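Side-chain contacts in penicillin-binding protein (PDB 3TG9), which probably binds beta-lactams as a serine penicillin-binding protein of the beta-lactamase family, consistent with an SxxK sequence motif: residues K239-L242 with A243-R246; I43-E46 with H47-F51; F133-L136 with F137-A140. All coordinates share one frame; numbering follows the deposited sequence.

Contact 1 of 3, residues K239-L242 with A243-R246; sequences KLWL and ALMR
Trp241 O takes the N-H of Met245 in the shortest polar bond of this helical turn, with N to O at 2.8 Å. The bond is nearly straight at hydrogen, 173°. Three more backbone bonds repeat the i to i+4 spacing: Ala243 N to Lys239 O, Leu244 N to Leu240 O and Arg246 N to Leu242 O. The last is the most bent, with an N-H...O angle of 133°. It falls where the helix ends, since Arg246 is the first residue to leave helical backbone angles.

Two pairs of side chains run alongside each other on this turn. In the first, Trp241 and Met245 point the same way. The Met245 chain leaves beside its own backbone N and then bends at chi2 (-46°). The bend brings its methyl CE to 4.0 Å from Trp241 CE3, on the benzo part of the indole, in an oblique approach. Leu244 CD2 meets the same part of the ring, 4.2 Å from Trp241 CZ3. The indole NE1 has its own partner, a hydrogen bond to Ser300 OG.

In the second pair, Arg246 reaches back along Leu242. Its chain is extended from CG to NE, which lays the guanidinium beside the leucine. Leu242 CB and CD2 lie over one face of that group, with Arg246 NH2 3.9 Å from CD2. Nearer the backbone, Arg246 CG sits 3.1 Å from Leu242 O.

Trp241 and Met245 also touch Phe302 of strand 296-303, and Leu240 meets Leu59 and Phe60 of helix 58-70. The chemistry is thus two-sided: apolar groups of the turn pack against sheet and helix, while the exposed arginine lays its flat charged group over leucine carbons.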
# COMPACT_ATOMS: atom_id res chain seq x y z
N LYS B 239 2.24 26.21 -13.06
CA LYS B 239 3.53 26.88 -12.89
C LYS B 239 4.62 26.25 -13.73
O LYS B 239 5.58 26.91 -14.11
CB LYS B 239 3.97 26.87 -11.42
CG LYS B 239 3.11 27.72 -10.49
CD LYS B 239 3.71 27.74 -9.08
CE LYS B 239 2.71 28.24 -8.05
NZ LYS B 239 1.90 29.38 -8.56
N LEU B 240 4.50 24.95 -14.00
CA LEU B 240 5.53 24.27 -14.77
C LEU B 240 5.52 24.71 -16.24
O LEU B 240 6.57 24.94 -16.84
CB LEU B 240 5.43 22.74 -14.66
CG LEU B 240 6.48 22.12 -15.59
CD1 LEU B 240 7.32 21.06 -14.94
CD2 LEU B 240 5.86 21.64 -16.90
N TRP B 241 4.33 24.83 -16.81
CA TRP B 241 4.18 25.32 -18.18
C TRP B 241 4.68 26.76 -18.28
O TRP B 241 5.44 27.12 -19.18
CB TRP B 241 2.71 25.26 -18.60
CG TRP B 241 2.20 23.90 -18.98
CD1 TRP B 241 1.22 23.18 -18.35
CD2 TRP B 241 2.63 23.10 -20.10
NE1 TRP B 241 1.02 21.98 -19.00
CE2 TRP B 241 1.86 21.91 -20.08
CE3 TRP B 241 3.58 23.28 -21.11
CZ2 TRP B 241 2.02 20.91 -21.03
CZ3 TRP B 241 3.73 22.28 -22.06
CH2 TRP B 241 2.95 21.11 -22.01
N LEU B 242 4.24 27.60 -17.34
CA LEU B 242 4.66 29.00 -17.28
C LEU B 242 6.18 29.13 -17.28
O LEU B 242 6.74 29.80 -18.14
CB LEU B 242 4.06 29.68 -16.05
CG LEU B 242 2.54 29.82 -16.13
CD1 LEU B 242 1.99 30.46 -14.87
CD2 LEU B 242 2.13 30.62 -17.36
N ALA B 243 6.84 28.48 -16.33
CA ALA B 243 8.30 28.51 -16.26
C ALA B 243 8.96 28.01 -17.55
O ALA B 243 9.98 28.55 -17.97
CB ALA B 243 8.79 27.70 -15.07
N LEU B 244 8.39 26.98 -18.16
CA LEU B 244 8.94 26.45 -19.41
C LEU B 244 8.84 27.49 -20.54
O LEU B 244 9.84 27.80 -21.19
CB LEU B 244 8.24 25.14 -19.81
CG LEU B 244 8.69 24.46 -21.11
CD1 LEU B 244 10.16 24.04 -21.06
CD2 LEU B 244 7.80 23.26 -21.44
N MET B 245 7.64 28.02 -20.75
CA MET B 245 7.40 28.96 -21.84
C MET B 245 8.05 30.32 -21.63
O MET B 245 8.18 31.10 -22.57
CB MET B 245 5.90 29.13 -22.09
CG MET B 245 5.21 27.84 -22.52
SD MET B 245 6.14 26.96 -23.79
CE MET B 245 5.12 25.50 -24.00
N ARG B 246 8.46 30.63 -20.40
CA ARG B 246 9.12 31.89 -20.12
C ARG B 246 10.63 31.72 -20.08
O ARG B 246 11.34 32.63 -19.67
CB ARG B 246 8.65 32.49 -18.80
CG ARG B 246 7.18 32.80 -18.75
CD ARG B 246 6.89 33.60 -17.49
NE ARG B 246 5.48 33.91 -17.33
CZ ARG B 246 4.81 33.77 -16.19
NH1 ARG B 246 5.44 33.33 -15.11
NH2 ARG B 246 3.52 34.08 -16.13

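Contact 2 of 3, residues I43-E46 with H47-F51; sequences IPNE and HHTRF
Glu46 N donates a nearly straight hydrogen bond to Thr49 OG1, 2.7 Å long. The threonine hydroxyl sits beside its own backbone N (chi1 -55°), which turns it back to Glu46. In return, Thr49 N gives a weak bond to Glu46 O, 3.3 Å long. Thr19 OG1 also hydrogen-bonds to Glu46 O.

The polar side chains meet on the outer part of the turn. His48 ND1 makes a weak bond to Glu46 OE1 at 3.3 Å. The carboxylate oxygen lies at the ring edge, in its plane, while the two flat groups stand 73° apart. A water donates to Glu46 OE1 and accepts from His47 N, its oxygen 2.6 Å from OE1. The carboxylate is thus tied to the turn by two routes, which probably restrict its rotation.

Packing involves Asn45 and Phe51. Asn45 OD1 approaches the phenyl ring obliquely, 3.3 Å from Phe51 CZ, with amide and ring planes 40° apart. The amide ND2 is held elsewhere, by Leu34 O and Asn315 OD1. Thr49 CG2 also comes near Asn45 OD1.

Together these bonds define a type I beta turn from Glu46 to Thr49, with a threonine hydroxyl bonded back to its first residue, on the connection between strands 43-44 and 51-52.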
# COMPACT_ATOMS: atom_id res chain seq x y z
N ILE B 43 -12.02 12.48 2.81
CA ILE B 43 -11.25 13.69 2.57
C ILE B 43 -11.47 14.11 1.12
O ILE B 43 -11.04 13.42 0.19
CB ILE B 43 -9.75 13.50 2.84
CG1 ILE B 43 -9.53 13.00 4.27
CG2 ILE B 43 -9.00 14.81 2.58
CD1 ILE B 43 -8.07 12.83 4.65
N PRO B 44 -12.17 15.23 0.92
CA PRO B 44 -12.50 15.68 -0.44
C PRO B 44 -11.25 16.07 -1.19
O PRO B 44 -10.29 16.56 -0.58
CB PRO B 44 -13.35 16.94 -0.20
CG PRO B 44 -13.72 16.92 1.28
CD PRO B 44 -12.60 16.19 1.95
N ASN B 45 -11.25 15.87 -2.51
CA ASN B 45 -10.24 16.48 -3.35
C ASN B 45 -10.37 17.99 -3.23
O ASN B 45 -11.48 18.53 -3.32
CB ASN B 45 -10.44 16.07 -4.80
CG ASN B 45 -9.92 14.68 -5.08
OD1 ASN B 45 -8.79 14.36 -4.73
ND2 ASN B 45 -10.74 13.86 -5.71
N GLU B 46 -9.25 18.67 -3.03
CA GLU B 46 -9.24 20.14 -3.00
C GLU B 46 -8.20 20.71 -3.98
O GLU B 46 -7.54 19.96 -4.69
CB GLU B 46 -8.98 20.65 -1.59
CG GLU B 46 -7.59 20.35 -1.08
CD GLU B 46 -7.00 21.52 -0.30
OE1 GLU B 46 -7.38 22.67 -0.59
OE2 GLU B 46 -6.14 21.28 0.58
N HIS B 47 -8.05 22.03 -4.01
CA HIS B 47 -7.13 22.66 -4.96
C HIS B 47 -5.68 22.26 -4.69
O HIS B 47 -4.87 22.17 -5.61
CB HIS B 47 -7.26 24.19 -4.96
CG HIS B 47 -8.62 24.69 -5.38
ND1 HIS B 47 -8.89 26.03 -5.58
CD2 HIS B 47 -9.77 24.03 -5.65
CE1 HIS B 47 -10.15 26.17 -5.94
NE2 HIS B 47 -10.71 24.97 -5.99
N HIS B 48 -5.34 22.00 -3.44
CA HIS B 48 -3.93 21.76 -3.10
C HIS B 48 -3.60 20.28 -2.94
O HIS B 48 -2.49 19.92 -2.54
CB HIS B 48 -3.54 22.57 -1.87
CG HIS B 48 -3.76 24.04 -2.04
ND1 HIS B 48 -4.92 24.67 -1.63
CD2 HIS B 48 -2.99 25.00 -2.60
CE1 HIS B 48 -4.84 25.96 -1.93
NE2 HIS B 48 -3.68 26.18 -2.52
N THR B 49 -4.56 19.43 -3.29
CA THR B 49 -4.36 17.99 -3.28
C THR B 49 -3.34 17.59 -4.34
O THR B 49 -3.45 18.02 -5.49
CB THR B 49 -5.67 17.27 -3.64
OG1 THR B 49 -6.72 17.68 -2.77
CG2 THR B 49 -5.49 15.77 -3.55
N ARG B 50 -2.36 16.78 -3.95
CA ARG B 50 -1.40 16.24 -4.92
C ARG B 50 -1.92 14.99 -5.61
O ARG B 50 -2.48 14.10 -4.97
CB ARG B 50 -0.08 15.91 -4.25
CG ARG B 50 0.74 17.10 -3.92
CD ARG B 50 0.64 17.44 -2.44
NE ARG B 50 1.85 18.16 -2.07
CZ ARG B 50 2.48 18.01 -0.92
NH1 ARG B 50 1.99 17.19 0.01
NH2 ARG B 50 3.58 18.71 -0.69
N PHE B 51 -1.70 14.93 -6.92
CA PHE B 51 -2.14 13.80 -7.73
C PHE B 51 -0.96 13.18 -8.46
O PHE B 51 -0.07 13.88 -8.93
CB PHE B 51 -3.18 14.25 -8.76
CG PHE B 51 -4.47 14.72 -8.17
CD1 PHE B 51 -5.53 13.84 -8.01
CD2 PHE B 51 -4.64 16.05 -7.80
CE1 PHE B 51 -6.73 14.27 -7.49
CE2 PHE B 51 -5.83 16.49 -7.28
CZ PHE B 51 -6.88 15.60 -7.12
O HOH W 1 -8.70 24.41 -2.08

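Contact 3 of 3, residues F133-L136 with F137-A140; sequences FLPL and FQHA
The Phe137 ring carries the Leu134 carbonyl over one face, with Leu134 O 3.8 Å above its plane and offset toward the rim. Phe133 O approaches the same ring obliquely, 3.2 Å from Phe137 CD2. The ring therefore tucks beneath the backbone of the preceding turn. Its CG lies between the backbone N and the carbonyl carbon (chi1 68°), and this torsion folds the phenyl back under residues 133 and 134. Leu134 crosses it at a slant, with CD2 4.1 Å from Phe137 CZ. Phe133 CB adds a looser apolar contact at Phe137 CE2. The other flat group, the His139 imidazole, has Gln138 CG 3.6 Å above its plane, over the ring centre.

Leu134 O is gripped by two N-H groups. Gln138 N lies 2.8 Å from Leu134 O, nearly in line with the carbonyl bond. Phe137 N also donates to Leu134 O, at 3.1 Å, but stands well above the carbonyl plane. These two bonds fix the chain as it leaves the turn.

Gln138 folds back over the same place. Its CB comes to 3.1 Å from Leu134 O, and the chain then runs extended beyond CG. That carries OE1 to 3.6 Å from Pro135 N, close to the proline backbone. A water bridges the two segments, donating to Pro135 O and accepting from His139 N. Within residues 137-140, Ala140 N bonds Phe137 O and closes a type I beta turn.

This irregular bend lies in the long connection from helix 93-98 to helix 155-168. Phe137 rests on Ala155 and Leu159 of the second helix, and Leu134 on Leu162. Phe133 meets Ile158 there and sets its ring edge-to-face with that of Tyr106.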
# COMPACT_ATOMS: atom_id res chain seq x y z
N PHE B 133 14.70 -1.10 -12.66
CA PHE B 133 13.93 -1.44 -13.85
C PHE B 133 14.77 -2.16 -14.90
O PHE B 133 14.23 -2.86 -15.75
CB PHE B 133 13.30 -0.18 -14.46
CG PHE B 133 12.22 0.45 -13.61
CD1 PHE B 133 10.88 0.32 -13.95
CD2 PHE B 133 12.55 1.17 -12.47
CE1 PHE B 133 9.89 0.90 -13.18
CE2 PHE B 133 11.56 1.74 -11.68
CZ PHE B 133 10.23 1.60 -12.04
N LEU B 134 16.09 -1.99 -14.85
CA LEU B 134 16.97 -2.51 -15.89
C LEU B 134 16.77 -4.00 -16.22
O LEU B 134 16.64 -4.36 -17.40
CB LEU B 134 18.44 -2.26 -15.54
CG LEU B 134 18.97 -0.88 -15.93
CD1 LEU B 134 20.28 -0.60 -15.20
CD2 LEU B 134 19.11 -0.74 -17.46
N PRO B 135 16.76 -4.86 -15.19
CA PRO B 135 16.60 -6.29 -15.45
C PRO B 135 15.33 -6.61 -16.21
O PRO B 135 15.27 -7.63 -16.90
CB PRO B 135 16.52 -6.90 -14.04
CG PRO B 135 17.20 -5.92 -13.17
CD PRO B 135 16.89 -4.57 -13.75
N LEU B 136 14.32 -5.74 -16.11
CA LEU B 136 13.01 -5.98 -16.72
C LEU B 136 13.01 -5.87 -18.24
O LEU B 136 12.01 -6.21 -18.89
CB LEU B 136 11.96 -5.02 -16.15
CG LEU B 136 11.73 -5.04 -14.63
CD1 LEU B 136 10.64 -4.05 -14.25
CD2 LEU B 136 11.39 -6.45 -14.16
N PHE B 137 14.11 -5.40 -18.83
CA PHE B 137 14.13 -5.20 -20.28
C PHE B 137 15.53 -5.23 -20.91
O PHE B 137 15.65 -5.46 -22.12
CB PHE B 137 13.43 -3.90 -20.64
CG PHE B 137 14.15 -2.66 -20.18
CD1 PHE B 137 15.01 -1.98 -21.04
CD2 PHE B 137 13.95 -2.15 -18.90
CE1 PHE B 137 15.68 -0.83 -20.62
CE2 PHE B 137 14.61 -0.99 -18.48
CZ PHE B 137 15.47 -0.33 -19.33
N GLN B 138 16.56 -5.01 -20.10
CA GLN B 138 17.91 -4.78 -20.62
C GLN B 138 18.46 -5.94 -21.44
O GLN B 138 19.32 -5.75 -22.28
CB GLN B 138 18.88 -4.42 -19.49
CG GLN B 138 19.42 -5.63 -18.74
CD GLN B 138 20.27 -5.23 -17.55
OE1 GLN B 138 20.02 -5.67 -16.42
NE2 GLN B 138 21.27 -4.40 -17.78
N HIS B 139 17.95 -7.15 -21.18
CA HIS B 139 18.45 -8.35 -21.87
C HIS B 139 17.60 -8.74 -23.07
O HIS B 139 17.90 -9.72 -23.76
CB HIS B 139 18.52 -9.53 -20.90
CG HIS B 139 19.48 -9.33 -19.77
ND1 HIS B 139 20.81 -9.04 -19.97
CD2 HIS B 139 19.30 -9.40 -18.43
CE1 HIS B 139 21.41 -8.93 -18.79
NE2 HIS B 139 20.52 -9.14 -17.85
N ALA B 140 16.53 -7.99 -23.31
CA ALA B 140 15.65 -8.29 -24.43
C ALA B 140 16.21 -7.67 -25.71
O ALA B 140 16.95 -6.69 -25.66
CB ALA B 140 14.23 -7.79 -24.14
O HOH W 2 15.77 -8.03 -19.76

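Along the chain the order is contact 2, contact 3, contact 1, all in the part that belongs to the beta-lactamase family. None touches another. Contacts 1 and 2 are the nearer pair, with centres about 22 Å apart. Contact 3 lies on the opposite side of the chain's centre from both, its centre about 34 Å from that of contact 1 and about 36 Å from that of contact 2. Contact 1 joins the end of helix 234-245 to the large antiparallel sheet and to helix 58-70. Contact 2 lies by edge strand 30-34 of the same sheet. Contact 3 packs on helix 155-168, so the three are separate pieces of local packing.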